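Local coordinates for 3-keto-5-aminohexanoate cleavage protein (Archaeoglobus fulgidus, PDB 3LOT) that probably cleaves 3-keto-5-aminohexanoate with the help of a bound zinc ion, as a member of the beta-keto acid cleavage enzyme family, at residues Y26-P31 with V259-S264; E36-A41 with V49-R54; Y182-M187 with G191-P196; L197-I202 with Q221-L226. All blocks are in the same frame, centred on the assembly; numbering follows the deposited sequence.

In this TIM barrel the four contacts fall into two groups on opposite sides of the chain's centre. Contacts 1 and 2 touch, their centres 8 Å apart, and supply the three protein ligands of the zinc ion: Glu262 from 259-264, His50 and His52 from 49-54. Contacts 3 and 4, with centres 10 Å apart, are joined through helix 178-189 and strand 197-203, which follow one another in the chain. About 26 Å separates the centres of contacts 2 and 4, yet both reach the same barrel sheet. Contact 1 closes a loop of 227 residues that encloses the other three, so the metal site draws its ligands from distant parts of the sequence.

Contact 1. Residues Y26-P31 with V259-S264; sequences YLPVTP and VGLEDS. With ZN (zinc ion), chain P.
Leu261 meets Tyr26, Leu27 and Pro28 through its own side chain, and its CD1 methyl does most of the touching. Leu261 CD1 lies 3.2 Å from Tyr26 O, a tight carbon-oxygen approach, and 3.8 Å from Pro28 CD, where the leucine branch and the proline ring pass at an oblique angle. Tyr26 CB sits further off, at 4.4 Å from Leu261 CD1. Leu27 reaches the base of Leu261: Leu27 CD1 is 4.4 Å from Leu261 CB. Leu27 CG stands anti to its own backbone N (chi1 -178°), which carries the methyl there.

The next shell holds Leu261 by its backbone. Leu261 N donates to Asn276 OD1, and Leu261 O is bonded to His19 ND1, so both ends of the residue are fixed independently of its side chain. Just before it, Gly260 O accepts from two amides, Asp263 N at 3.1 Å and Ser264 N at 3.2 Å, which draws the chain into a tight turn. At the backbone angles of Gly260 a side chain would collide with the carbonyl oxygen of the preceding residue.

The turn presents the neighbouring Glu262 to the metal. With its chain extended beyond CG, Glu262 places OE2 2.1 Å from the zinc ion, whereas OE1 stays 3.3 Å from it, so the carboxylate is bound through one oxygen. His50 and His52 are the other protein ligands. The chemistry therefore divides along the chain: Leu261 turns an apolar side chain to the 26-28 loop, and the adjacent carboxylate is directed to the metal, where its charge would be expected to offset part of that of zinc.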
loop_
_atom_site.group_PDB
_atom_site.type_symbol
_atom_site.label_atom_id
_atom_site.label_comp_id
_atom_site.label_asym_id
_atom_site.label_seq_id
_atom_site.Cartn_x
_atom_site.Cartn_y
_atom_site.Cartn_z
ATOM N N TYR D 26 16.976 -26.358 24.339
ATOM C CA TYR D 26 18.075 -25.667 23.644
ATOM C C TYR D 26 18.129 -24.156 23.898
ATOM O O TYR D 26 19.078 -23.470 23.461
ATOM C CB TYR D 26 17.979 -25.967 22.158
ATOM C CG TYR D 26 17.756 -27.443 21.927
ATOM C CD1 TYR D 26 18.735 -28.377 22.262
ATOM C CD2 TYR D 26 16.541 -27.910 21.419
ATOM C CE1 TYR D 26 18.520 -29.752 22.030
ATOM C CE2 TYR D 26 16.318 -29.251 21.219
ATOM C CZ TYR D 26 17.288 -30.171 21.521
ATOM O OH TYR D 26 17.004 -31.511 21.284
ATOM N N LEU D 27 17.153 -23.628 24.618
ATOM C CA LEU D 27 17.206 -22.222 24.996
ATOM C C LEU D 27 18.420 -22.019 25.916
ATOM O O LEU D 27 18.521 -22.663 26.983
ATOM C CB LEU D 27 15.920 -21.786 25.700
ATOM C CG LEU D 27 15.894 -20.293 26.094
ATOM C CD1 LEU D 27 15.803 -19.422 24.819
ATOM C CD2 LEU D 27 14.704 -20.005 27.026
ATOM N N PRO D 28 19.348 -21.111 25.525
ATOM C CA PRO D 28 20.511 -20.902 26.407
ATOM C C PRO D 28 20.094 -20.238 27.695
ATOM O O PRO D 28 19.552 -19.139 27.669
ATOM C CB PRO D 28 21.416 -19.937 25.626
ATOM C CG PRO D 28 20.917 -19.957 24.227
ATOM C CD PRO D 28 19.464 -20.352 24.267
ATOM N N VAL D 29 20.378 -20.869 28.817
ATOM C CA VAL D 29 20.051 -20.268 30.087
ATOM C C VAL D 29 21.214 -19.667 30.872
ATOM O O VAL D 29 21.144 -18.474 31.304
ATOM C CB VAL D 29 19.441 -21.244 30.943
ATOM C CG1 VAL D 29 19.697 -20.776 32.415
ATOM C CG2 VAL D 29 17.958 -21.392 30.486
ATOM N N THR D 30 22.274 -20.411 31.062
ATOM C CA THR D 30 23.353 -19.917 31.927
ATOM C C THR D 30 24.238 -18.928 31.194
ATOM O O THR D 30 24.248 -18.885 29.950
ATOM C CB THR D 30 24.230 -21.063 32.358
ATOM O OG1 THR D 30 24.916 -21.551 31.200
ATOM C CG2 THR D 30 23.394 -22.169 32.998
ATOM N N PRO D 31 25.012 -18.130 31.930
ATOM C CA PRO D 31 25.867 -17.201 31.200
ATOM C C PRO D 31 26.845 -17.884 30.266
ATOM O O PRO D 31 27.085 -17.387 29.153
ATOM C CB PRO D 31 26.621 -16.484 32.308
ATOM C CG PRO D 31 25.601 -16.407 33.436
ATOM C CD PRO D 31 24.942 -17.787 33.363
ATOM N N VAL D 259 17.844 -13.330 13.345
ATOM C CA VAL D 259 17.335 -14.664 13.618
ATOM C C VAL D 259 17.737 -14.965 15.078
ATOM O O VAL D 259 18.221 -14.084 15.795
ATOM C CB VAL D 259 17.891 -15.711 12.633
ATOM C CG1 VAL D 259 17.456 -15.392 11.210
ATOM C CG2 VAL D 259 19.463 -15.838 12.722
ATOM N N GLY D 260 17.482 -16.167 15.549
ATOM C CA GLY D 260 17.964 -16.513 16.882
ATOM C C GLY D 260 16.859 -17.039 17.764
ATOM O O GLY D 260 15.669 -16.772 17.507
ATOM N N LEU D 261 17.276 -17.801 18.774
ATOM C CA LEU D 261 16.375 -18.489 19.714
ATOM C C LEU D 261 15.627 -17.519 20.581
ATOM O O LEU D 261 14.600 -17.855 21.121
ATOM C CB LEU D 261 17.125 -19.503 20.592
ATOM C CG LEU D 261 17.844 -20.659 19.884
ATOM C CD1 LEU D 261 18.319 -21.718 20.892
ATOM C CD2 LEU D 261 16.967 -21.288 18.911
ATOM N N GLU D 262 16.115 -16.285 20.703
ATOM C CA GLU D 262 15.294 -15.268 21.325
ATOM C C GLU D 262 13.904 -15.064 20.674
ATOM O O GLU D 262 12.922 -14.813 21.401
ATOM C CB GLU D 262 16.058 -13.949 21.406
ATOM C CG GLU D 262 15.171 -12.728 21.625
ATOM C CD GLU D 262 15.992 -11.512 22.056
ATOM O OE1 GLU D 262 17.247 -11.569 22.182
ATOM O OE2 GLU D 262 15.323 -10.520 22.275
ATOM N N ASP D 263 13.843 -15.121 19.332
ATOM C CA ASP D 263 12.655 -14.767 18.548
ATOM C C ASP D 263 11.846 -15.989 18.098
ATOM O O ASP D 263 10.623 -15.894 17.900
ATOM C CB ASP D 263 13.085 -13.969 17.290
ATOM C CG ASP D 263 13.953 -12.750 17.625
ATOM O OD1 ASP D 263 13.657 -12.096 18.632
ATOM O OD2 ASP D 263 14.914 -12.436 16.880
ATOM N N SER D 264 12.510 -17.124 17.916
ATOM C CA SER D 264 11.807 -18.377 17.580
ATOM C C SER D 264 12.568 -19.586 18.098
ATOM O O SER D 264 13.802 -19.670 17.952
ATOM C CB SER D 264 11.676 -18.519 16.070
ATOM O OG SER D 264 11.158 -19.789 15.676
HETATM ZN ZN ZN P . 16.061 -8.595 22.853
#

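Contact 2. Residues E36-A41 with V49-R54; sequences EEAVKA and VHIHAR. With ZN (zinc ion), chain P.
Ala38 turns its methyl toward the strand, and Val49 receives it with both branches: CG1 and CG2 each lie 4.2 Å from Ala38 CB, so the alanine sits across the fork of the valine. The torsion of Val49 (chi1 -66°) sets CG1 anti to its carbonyl carbon and beside its backbone N. From there Val49 CG1 reaches past the methyl to the helix backbone, 3.7 Å from Ala38 O. One turn further on, Ala41 CB touches Val49 CG1 more loosely, at 4.4 Å.

Ile51 comes in beside the valine. Its CB does not itself point at the helix, but the chain bends back (chi2 -52°) and brings Ile51 CD1 to 4.2 Å from Ala38 CB. Valine and isoleucine thus both meet the alanine methyl from the strand side, all of them apolar and buried. Ile71 and Ile75 of helix 65-78 continue the layer, with Ile75 touching both Ala38 and Ile51.

Between Val49 and Ile51 the strand turns His50 to its other face, and His52 follows two residues later. Both bind the zinc ion through NE2, His50 at 2.4 Å and His52 at 2.3 Å, with Glu262 as a further ligand. His50 ND1 is bonded to Asn84 OD1, which holds the ring from the side away from the metal.

The short helix and strand segments run 9.2 Å apart and nearly antiparallel, at 165°. In the unit of strand 7-13, helix 31-43 and strand 48-54, the helix of a beta-alpha-beta crossover packs on the strand that follows it; here that strand of a TIM barrel turns Val49 and Ile51 to the helix and His50 to the zinc.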
loop_
_atom_site.group_PDB
_atom_site.type_symbol
_atom_site.label_atom_id
_atom_site.label_comp_id
_atom_site.label_asym_id
_atom_site.label_seq_id
_atom_site.Cartn_x
_atom_site.Cartn_y
_atom_site.Cartn_z
ATOM N N GLU D 36 28.809 -19.321 24.716
ATOM C CA GLU D 36 29.148 -20.342 23.727
ATOM C C GLU D 36 28.236 -20.262 22.508
ATOM O O GLU D 36 28.703 -20.373 21.374
ATOM C CB GLU D 36 29.105 -21.748 24.335
ATOM C CG GLU D 36 30.253 -22.044 25.231
ATOM C CD GLU D 36 31.604 -21.933 24.476
ATOM O OE1 GLU D 36 31.729 -22.631 23.412
ATOM O OE2 GLU D 36 32.524 -21.162 24.955
ATOM N N GLU D 37 26.946 -20.021 22.731
ATOM C CA GLU D 37 26.017 -19.881 21.621
ATOM C C GLU D 37 26.259 -18.619 20.825
ATOM O O GLU D 37 26.087 -18.653 19.634
ATOM C CB GLU D 37 24.589 -19.862 22.123
ATOM C CG GLU D 37 24.100 -21.211 22.494
ATOM C CD GLU D 37 23.660 -22.001 21.252
ATOM O OE1 GLU D 37 22.486 -21.806 20.768
ATOM O OE2 GLU D 37 24.510 -22.807 20.792
ATOM N N ALA D 38 26.675 -17.518 21.465
ATOM C CA ALA D 38 26.998 -16.298 20.737
ATOM C C ALA D 38 28.219 -16.538 19.806
ATOM O O ALA D 38 28.217 -16.103 18.655
ATOM C CB ALA D 38 27.275 -15.161 21.697
ATOM N N VAL D 39 29.256 -17.199 20.338
ATOM C CA VAL D 39 30.526 -17.455 19.615
ATOM C C VAL D 39 30.235 -18.420 18.453
ATOM O O VAL D 39 30.664 -18.213 17.294
ATOM C CB VAL D 39 31.642 -17.935 20.567
ATOM C CG1 VAL D 39 32.919 -18.254 19.789
ATOM C CG2 VAL D 39 31.920 -16.858 21.634
ATOM N N LYS D 40 29.446 -19.452 18.723
ATOM C CA LYS D 40 29.002 -20.328 17.643
ATOM C C LYS D 40 28.191 -19.582 16.572
ATOM O O LYS D 40 28.350 -19.854 15.399
ATOM C CB LYS D 40 28.209 -21.506 18.192
ATOM C CG LYS D 40 29.134 -22.478 18.974
ATOM C CD LYS D 40 28.400 -23.605 19.676
ATOM C CE LYS D 40 29.245 -24.134 20.865
ATOM N NZ LYS D 40 28.628 -25.305 21.539
ATOM N N ALA D 41 27.330 -18.656 16.972
ATOM C CA ALA D 41 26.522 -17.920 16.009
ATOM C C ALA D 41 27.381 -17.031 15.088
ATOM O O ALA D 41 27.189 -16.989 13.846
ATOM C CB ALA D 41 25.459 -17.082 16.756
ATOM N N VAL D 49 25.664 -10.228 17.467
ATOM C CA VAL D 49 24.892 -10.998 18.406
ATOM C C VAL D 49 24.160 -10.065 19.367
ATOM O O VAL D 49 24.700 -9.037 19.815
ATOM C CB VAL D 49 25.745 -12.028 19.184
ATOM C CG1 VAL D 49 26.247 -13.056 18.249
ATOM C CG2 VAL D 49 26.867 -11.397 19.973
ATOM N N HIS D 50 22.932 -10.445 19.688
ATOM C CA HIS D 50 22.115 -9.679 20.609
ATOM C C HIS D 50 21.944 -10.418 21.932
ATOM O O HIS D 50 21.490 -11.532 21.932
ATOM C CB HIS D 50 20.786 -9.381 19.952
ATOM C CG HIS D 50 19.868 -8.614 20.817
ATOM N ND1 HIS D 50 20.181 -7.364 21.309
ATOM C CD2 HIS D 50 18.648 -8.929 21.319
ATOM C CE1 HIS D 50 19.180 -6.934 22.052
ATOM N NE2 HIS D 50 18.233 -7.851 22.050
ATOM N N ILE D 51 22.350 -9.773 23.030
ATOM C CA ILE D 51 22.528 -10.426 24.336
ATOM C C ILE D 51 21.542 -9.916 25.412
ATOM O O ILE D 51 21.417 -8.697 25.619
ATOM C CB ILE D 51 24.003 -10.254 24.855
ATOM C CG1 ILE D 51 25.016 -10.906 23.873
ATOM C CG2 ILE D 51 24.180 -10.796 26.295
ATOM C CD1 ILE D 51 24.746 -12.367 23.479
ATOM N N HIS D 52 20.816 -10.852 26.020
ATOM C CA HIS D 52 20.188 -10.688 27.334
ATOM C C HIS D 52 20.912 -11.542 28.393
ATOM O O HIS D 52 21.558 -12.535 28.072
ATOM C CB HIS D 52 18.749 -11.184 27.343
ATOM C CG HIS D 52 17.793 -10.374 26.520
ATOM N ND1 HIS D 52 16.601 -9.884 27.030
ATOM C CD2 HIS D 52 17.828 -10.001 25.221
ATOM C CE1 HIS D 52 15.965 -9.222 26.085
ATOM N NE2 HIS D 52 16.691 -9.271 24.985
ATOM N N ALA D 53 20.739 -11.167 29.657
ATOM C CA ALA D 53 21.183 -11.984 30.787
ATOM C C ALA D 53 19.998 -12.791 31.339
ATOM O O ALA D 53 18.843 -12.359 31.265
ATOM C CB ALA D 53 21.747 -11.080 31.875
ATOM N N ARG D 54 20.321 -13.938 31.925
ATOM C CA ARG D 54 19.399 -14.779 32.650
ATOM C C ARG D 54 20.111 -15.282 33.910
ATOM O O ARG D 54 21.308 -15.597 33.893
ATOM C CB ARG D 54 19.022 -15.985 31.821
ATOM C CG ARG D 54 18.094 -15.667 30.689
ATOM C CD ARG D 54 17.821 -16.884 29.912
ATOM N NE ARG D 54 16.878 -16.634 28.825
ATOM C CZ ARG D 54 15.552 -16.548 28.938
ATOM N NH1 ARG D 54 14.917 -16.625 30.101
ATOM N NH2 ARG D 54 14.843 -16.303 27.866
HETATM ZN ZN ZN P . 16.061 -8.595 22.853
#

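Contact 3. Residues Y182-M187 with G191-P196; sequences YNTAFM and GYLEPP
The ring of Tyr192 is approached by the selenomethionine at Met187, whose CE comes obliquely to the CG-CD2 side, 3.5 Å from Tyr192 CD2. The selenium stands 4.7 Å from the ring centroid and 47° off the normal, a Met-aromatic contact in which the methyl is the closer part. Met187 reaches there because its chain is bent at both chi2 and chi3, curling the end back toward the ring. Glu158 and Ser161 of helix 154-166 also pack on Tyr192.

The backbone, meanwhile, closes the end of helix 178-189. Tyr192 N donates to Met187 O at 2.8 Å, nearly in line with the carbonyl (169°), and Leu193 N adds a weak bond of 3.5 Å to the same oxygen. Gly191 leaves helical angles with positive phi in a Schellman motif, the turn that sends the chain on toward strand 197-203 of the barrel. With an alanine here in place of Tyr192 the ring is gone, and the selenomethionine, left without its aromatic neighbour, is likely to be less well fixed at its CE end.

On the other side of Met187, Leu193 CD1 rests 3.6 Å from Met187 CB and 4.0 Å from Thr184 O, one turn earlier. The hydroxyl of Thr184 is occupied within the helix, bonded to Gln180 O, and Leu193 continues inward onto Leu173 of strand 170-175.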
loop_
_atom_site.group_PDB
_atom_site.type_symbol
_atom_site.label_atom_id
_atom_site.label_comp_id
_atom_site.label_asym_id
_atom_site.label_seq_id
_atom_site.Cartn_x
_atom_site.Cartn_y
_atom_site.Cartn_z
ATOM N N TYR D 182 6.713 6.684 13.800
ATOM C CA TYR D 182 6.322 8.068 14.022
ATOM C C TYR D 182 7.052 8.634 15.225
ATOM O O TYR D 182 7.564 9.756 15.139
ATOM C CB TYR D 182 4.813 8.236 14.160
ATOM C CG TYR D 182 4.096 8.492 12.820
ATOM C CD1 TYR D 182 4.017 9.802 12.267
ATOM C CD2 TYR D 182 3.563 7.463 12.108
ATOM C CE1 TYR D 182 3.401 10.046 11.058
ATOM C CE2 TYR D 182 2.958 7.683 10.892
ATOM C CZ TYR D 182 2.843 8.979 10.379
ATOM O OH TYR D 182 2.189 9.190 9.184
ATOM N N ASN D 183 7.074 7.867 16.330
ATOM C CA ASN D 183 7.831 8.295 17.513
ATOM C C ASN D 183 9.323 8.518 17.145
ATOM O O ASN D 183 9.939 9.525 17.562
ATOM C CB ASN D 183 7.740 7.306 18.679
ATOM C CG ASN D 183 6.319 7.143 19.267
ATOM O OD1 ASN D 183 5.370 7.857 18.895
ATOM N ND2 ASN D 183 6.171 6.143 20.183
ATOM N N THR D 184 9.889 7.567 16.382
ATOM C CA THR D 184 11.276 7.658 15.936
ATOM C C THR D 184 11.574 8.932 15.121
ATOM O O THR D 184 12.578 9.635 15.391
ATOM C CB THR D 184 11.683 6.387 15.200
ATOM O OG1 THR D 184 11.508 5.270 16.094
ATOM C CG2 THR D 184 13.124 6.492 14.672
ATOM N N ALA D 185 10.689 9.243 14.168
ATOM C CA ALA D 185 10.796 10.464 13.366
ATOM C C ALA D 185 10.806 11.700 14.238
ATOM O O ALA D 185 11.617 12.594 14.053
ATOM C CB ALA D 185 9.670 10.577 12.364
ATOM N N PHE D 186 9.911 11.718 15.217
ATOM C CA PHE D 186 9.796 12.857 16.103
ATOM C C PHE D 186 11.085 13.079 16.885
ATOM O O PHE D 186 11.562 14.202 16.948
ATOM C CB PHE D 186 8.597 12.678 17.027
ATOM C CG PHE D 186 8.519 13.689 18.142
ATOM C CD1 PHE D 186 7.973 14.938 17.931
ATOM C CD2 PHE D 186 8.956 13.369 19.404
ATOM C CE1 PHE D 186 7.868 15.865 18.977
ATOM C CE2 PHE D 186 8.848 14.271 20.440
ATOM C CZ PHE D 186 8.304 15.520 20.231
HETATM N N MSE D 187 11.622 12.023 17.487
HETATM C CA MSE D 187 12.852 12.124 18.285
HETATM C C MSE D 187 14.061 12.492 17.434
HETATM O O MSE D 187 14.955 13.224 17.885
HETATM C CB MSE D 187 13.134 10.799 19.010
HETATM C CG MSE D 187 12.125 10.397 20.123
HETATM SE SE MSE D 187 12.016 11.715 21.531
HETATM C CE MSE D 187 13.746 11.284 22.330
ATOM N N GLY D 191 16.060 16.352 17.378
ATOM C CA GLY D 191 17.477 16.403 17.612
ATOM C C GLY D 191 18.011 15.385 18.599
ATOM O O GLY D 191 19.142 15.492 18.961
ATOM N N TYR D 192 17.222 14.411 19.062
ATOM C CA TYR D 192 17.718 13.519 20.122
ATOM C C TYR D 192 18.508 12.344 19.552
ATOM O O TYR D 192 19.448 11.868 20.199
ATOM C CB TYR D 192 16.595 12.984 20.988
ATOM C CG TYR D 192 15.919 14.032 21.793
ATOM C CD1 TYR D 192 16.508 14.536 22.951
ATOM C CD2 TYR D 192 14.678 14.504 21.423
ATOM C CE1 TYR D 192 15.869 15.514 23.700
ATOM C CE2 TYR D 192 14.037 15.483 22.158
ATOM C CZ TYR D 192 14.638 15.979 23.279
ATOM O OH TYR D 192 13.964 16.916 23.994
ATOM N N LEU D 193 18.140 11.912 18.343
ATOM C CA LEU D 193 18.743 10.742 17.728
ATOM C C LEU D 193 19.631 11.207 16.574
ATOM O O LEU D 193 19.201 11.967 15.717
ATOM C CB LEU D 193 17.628 9.807 17.250
ATOM C CG LEU D 193 16.694 9.286 18.345
ATOM C CD1 LEU D 193 15.530 8.433 17.746
ATOM C CD2 LEU D 193 17.478 8.467 19.420
ATOM N N GLU D 194 20.860 10.731 16.525
ATOM C CA GLU D 194 21.798 11.177 15.507
ATOM C C GLU D 194 21.783 10.262 14.277
ATOM O O GLU D 194 21.917 9.039 14.395
ATOM C CB GLU D 194 23.221 11.231 16.095
ATOM C CG GLU D 194 24.185 12.040 15.280
ATOM C CD GLU D 194 23.777 13.533 15.101
ATOM O OE1 GLU D 194 22.923 14.053 15.878
ATOM O OE2 GLU D 194 24.329 14.198 14.168
ATOM N N PRO D 195 21.675 10.859 13.085
ATOM C CA PRO D 195 21.631 10.052 11.884
ATOM C C PRO D 195 23.022 9.585 11.518
ATOM O O PRO D 195 23.967 10.169 11.967
ATOM C CB PRO D 195 21.141 11.037 10.837
ATOM C CG PRO D 195 21.713 12.290 11.242
ATOM C CD PRO D 195 21.611 12.281 12.759
ATOM N N PRO D 196 23.141 8.523 10.724
ATOM C CA PRO D 196 22.062 7.667 10.228
ATOM C C PRO D 196 21.523 6.758 11.322
ATOM O O PRO D 196 22.273 6.170 12.092
ATOM C CB PRO D 196 22.744 6.813 9.157
ATOM C CG PRO D 196 24.171 6.926 9.419
ATOM C CD PRO D 196 24.446 8.159 10.162
#

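Contact 4. Residues L197-I202 with Q221-L226; sequences LRLQFI and QTADRL
Ala223, the residue that meets Leu199 and Phe201, sits in a helical turn fixed by a 2.9 Å bond from Leu226 N to Thr222 O and a 3.0 Å bond from Arg225 N to Gln221 O. With the turn held in this way, the alanine methyl is the one group of the helix segment that touches the strand. Ala223 CB lies 4.1 Å from Leu199 CD1 and 4.0 Å from Phe201 CZ, placed between a branched aliphatic end and an aromatic one.

The approach to the ring is edge-on: Ala223 CB lies near the plane of Phe201, beyond CZ, and not over a face. Phe201 has CG anti to its carbonyl carbon (chi1 -59°), which extends the ring from the strand with CZ foremost. Leu199 stands two residues earlier on the same strand face, and Leu199 and Ala223 both also touch Tyr232 of strand 232-238.

The contact is light. The nearest CA atoms, those of Leu199 and Ala223, are 8.8 Å apart, and a small residue on the helix is met by longer ones on the strand. Arg198 and Gln200 alternate with the apolar pair and point to the other side, where Arg198 forms a salt bridge with Asp256 and Gln200 bonds to Ser235 and Glu174. From the same helix, Gln221 NE2 is hydrogen-bonded to Glu214 OE2 of a neighbouring subunit. Strand 197-203, helix 213-226 and strand 232-238 form a beta-alpha-beta unit, with apolar residues outward to the helix and polar ones inward, as in a TIM barrel.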
loop_
_atom_site.group_PDB
_atom_site.type_symbol
_atom_site.label_atom_id
_atom_site.label_comp_id
_atom_site.label_asym_id
_atom_site.label_seq_id
_atom_site.Cartn_x
_atom_site.Cartn_y
_atom_site.Cartn_z
ATOM N N LEU D 197 20.217 6.661 11.379
ATOM C CA LEU D 197 19.574 5.874 12.388
ATOM C C LEU D 197 19.663 4.395 12.007
ATOM O O LEU D 197 19.783 4.039 10.836
ATOM C CB LEU D 197 18.109 6.278 12.520
ATOM C CG LEU D 197 17.790 7.779 12.678
ATOM C CD1 LEU D 197 16.292 7.927 12.779
ATOM C CD2 LEU D 197 18.478 8.403 13.870
ATOM N N ARG D 198 19.636 3.556 13.021
ATOM C CA ARG D 198 19.513 2.118 12.852
ATOM C C ARG D 198 18.197 1.680 13.439
ATOM O O ARG D 198 18.018 1.755 14.639
ATOM C CB ARG D 198 20.677 1.420 13.551
ATOM C CG ARG D 198 20.659 -0.111 13.451
ATOM C CD ARG D 198 20.609 -0.611 12.051
ATOM N NE ARG D 198 20.855 -2.055 12.017
ATOM C CZ ARG D 198 20.947 -2.791 10.905
ATOM N NH1 ARG D 198 20.849 -2.233 9.728
ATOM N NH2 ARG D 198 21.153 -4.109 10.975
ATOM N N LEU D 199 17.297 1.172 12.596
ATOM C CA LEU D 199 15.969 0.720 13.039
ATOM C C LEU D 199 15.848 -0.793 12.932
ATOM O O LEU D 199 16.362 -1.420 12.019
ATOM C CB LEU D 199 14.810 1.321 12.178
ATOM C CG LEU D 199 14.619 2.811 11.847
ATOM C CD1 LEU D 199 13.118 3.200 11.696
ATOM C CD2 LEU D 199 15.275 3.708 12.822
ATOM N N GLN D 200 15.085 -1.377 13.828
ATOM C CA GLN D 200 14.727 -2.747 13.699
ATOM C C GLN D 200 13.210 -2.888 13.804
ATOM O O GLN D 200 12.576 -2.374 14.727
ATOM C CB GLN D 200 15.434 -3.528 14.758
ATOM C CG GLN D 200 15.158 -5.021 14.753
ATOM C CD GLN D 200 16.418 -5.764 15.036
ATOM O OE1 GLN D 200 16.941 -6.447 14.177
ATOM N NE2 GLN D 200 16.967 -5.560 16.233
ATOM N N PHE D 201 12.639 -3.543 12.827
ATOM C CA PHE D 201 11.211 -3.692 12.745
ATOM C C PHE D 201 10.899 -5.062 13.339
ATOM O O PHE D 201 11.503 -6.046 12.901
ATOM C CB PHE D 201 10.775 -3.648 11.296
ATOM C CG PHE D 201 11.131 -2.368 10.563
ATOM C CD1 PHE D 201 11.106 -1.147 11.182
ATOM C CD2 PHE D 201 11.397 -2.403 9.196
ATOM C CE1 PHE D 201 11.365 0.012 10.460
ATOM C CE2 PHE D 201 11.671 -1.235 8.495
ATOM C CZ PHE D 201 11.666 -0.042 9.134
ATOM N N ILE D 202 10.041 -5.118 14.363
ATOM C CA ILE D 202 9.733 -6.371 15.078
ATOM C C ILE D 202 8.264 -6.745 14.871
ATOM O O ILE D 202 7.340 -6.001 15.242
ATOM C CB ILE D 202 10.063 -6.284 16.559
ATOM C CG1 ILE D 202 11.550 -5.815 16.732
ATOM C CG2 ILE D 202 9.843 -7.649 17.250
ATOM C CD1 ILE D 202 12.154 -6.024 18.139
ATOM N N GLN D 221 8.102 1.506 4.405
ATOM C CA GLN D 221 7.627 2.695 3.655
ATOM C C GLN D 221 7.340 3.876 4.579
ATOM O O GLN D 221 7.574 5.033 4.214
ATOM C CB GLN D 221 6.381 2.365 2.854
ATOM C CG GLN D 221 6.623 1.429 1.709
ATOM C CD GLN D 221 5.305 1.016 1.033
ATOM O OE1 GLN D 221 4.240 1.062 1.665
ATOM N NE2 GLN D 221 5.378 0.576 -0.258
ATOM N N THR D 222 6.861 3.599 5.793
ATOM C CA THR D 222 6.654 4.683 6.766
ATOM C C THR D 222 7.991 5.318 7.152
ATOM O O THR D 222 8.116 6.542 7.218
ATOM C CB THR D 222 5.880 4.195 8.021
ATOM O OG1 THR D 222 4.627 3.659 7.604
ATOM C CG2 THR D 222 5.659 5.332 9.032
ATOM N N ALA D 223 8.990 4.486 7.420
ATOM C CA ALA D 223 10.338 4.986 7.736
ATOM C C ALA D 223 10.931 5.804 6.566
ATOM O O ALA D 223 11.490 6.897 6.774
ATOM C CB ALA D 223 11.275 3.814 8.129
ATOM N N ASP D 224 10.803 5.298 5.347
ATOM C CA ASP D 224 11.261 6.051 4.169
ATOM C C ASP D 224 10.635 7.446 4.123
ATOM O O ASP D 224 11.340 8.462 3.916
ATOM C CB ASP D 224 10.897 5.326 2.868
ATOM C CG ASP D 224 11.744 4.100 2.571
ATOM O OD1 ASP D 224 12.774 3.854 3.243
ATOM O OD2 ASP D 224 11.372 3.362 1.599
ATOM N N ARG D 225 9.328 7.522 4.340
ATOM C CA ARG D 225 8.618 8.755 4.115
ATOM C C ARG D 225 8.763 9.750 5.266
ATOM O O ARG D 225 8.704 10.941 5.041
ATOM C CB ARG D 225 7.146 8.464 3.891
ATOM C CG ARG D 225 6.352 9.641 3.427
ATOM C CD ARG D 225 4.898 9.223 3.231
ATOM N NE ARG D 225 4.334 8.612 4.436
ATOM C CZ ARG D 225 3.792 9.307 5.461
ATOM N NH1 ARG D 225 3.766 10.650 5.459
ATOM N NH2 ARG D 225 3.299 8.662 6.497
ATOM N N LEU D 226 8.870 9.262 6.498
ATOM C CA LEU D 226 9.082 10.160 7.680
ATOM C C LEU D 226 10.532 10.535 7.905
ATOM O O LEU D 226 10.801 11.652 8.310
ATOM C CB LEU D 226 8.533 9.542 8.951
ATOM C CG LEU D 226 7.057 9.173 8.909
ATOM C CD1 LEU D 226 6.648 8.643 10.304
ATOM C CD2 LEU D 226 6.179 10.400 8.545
#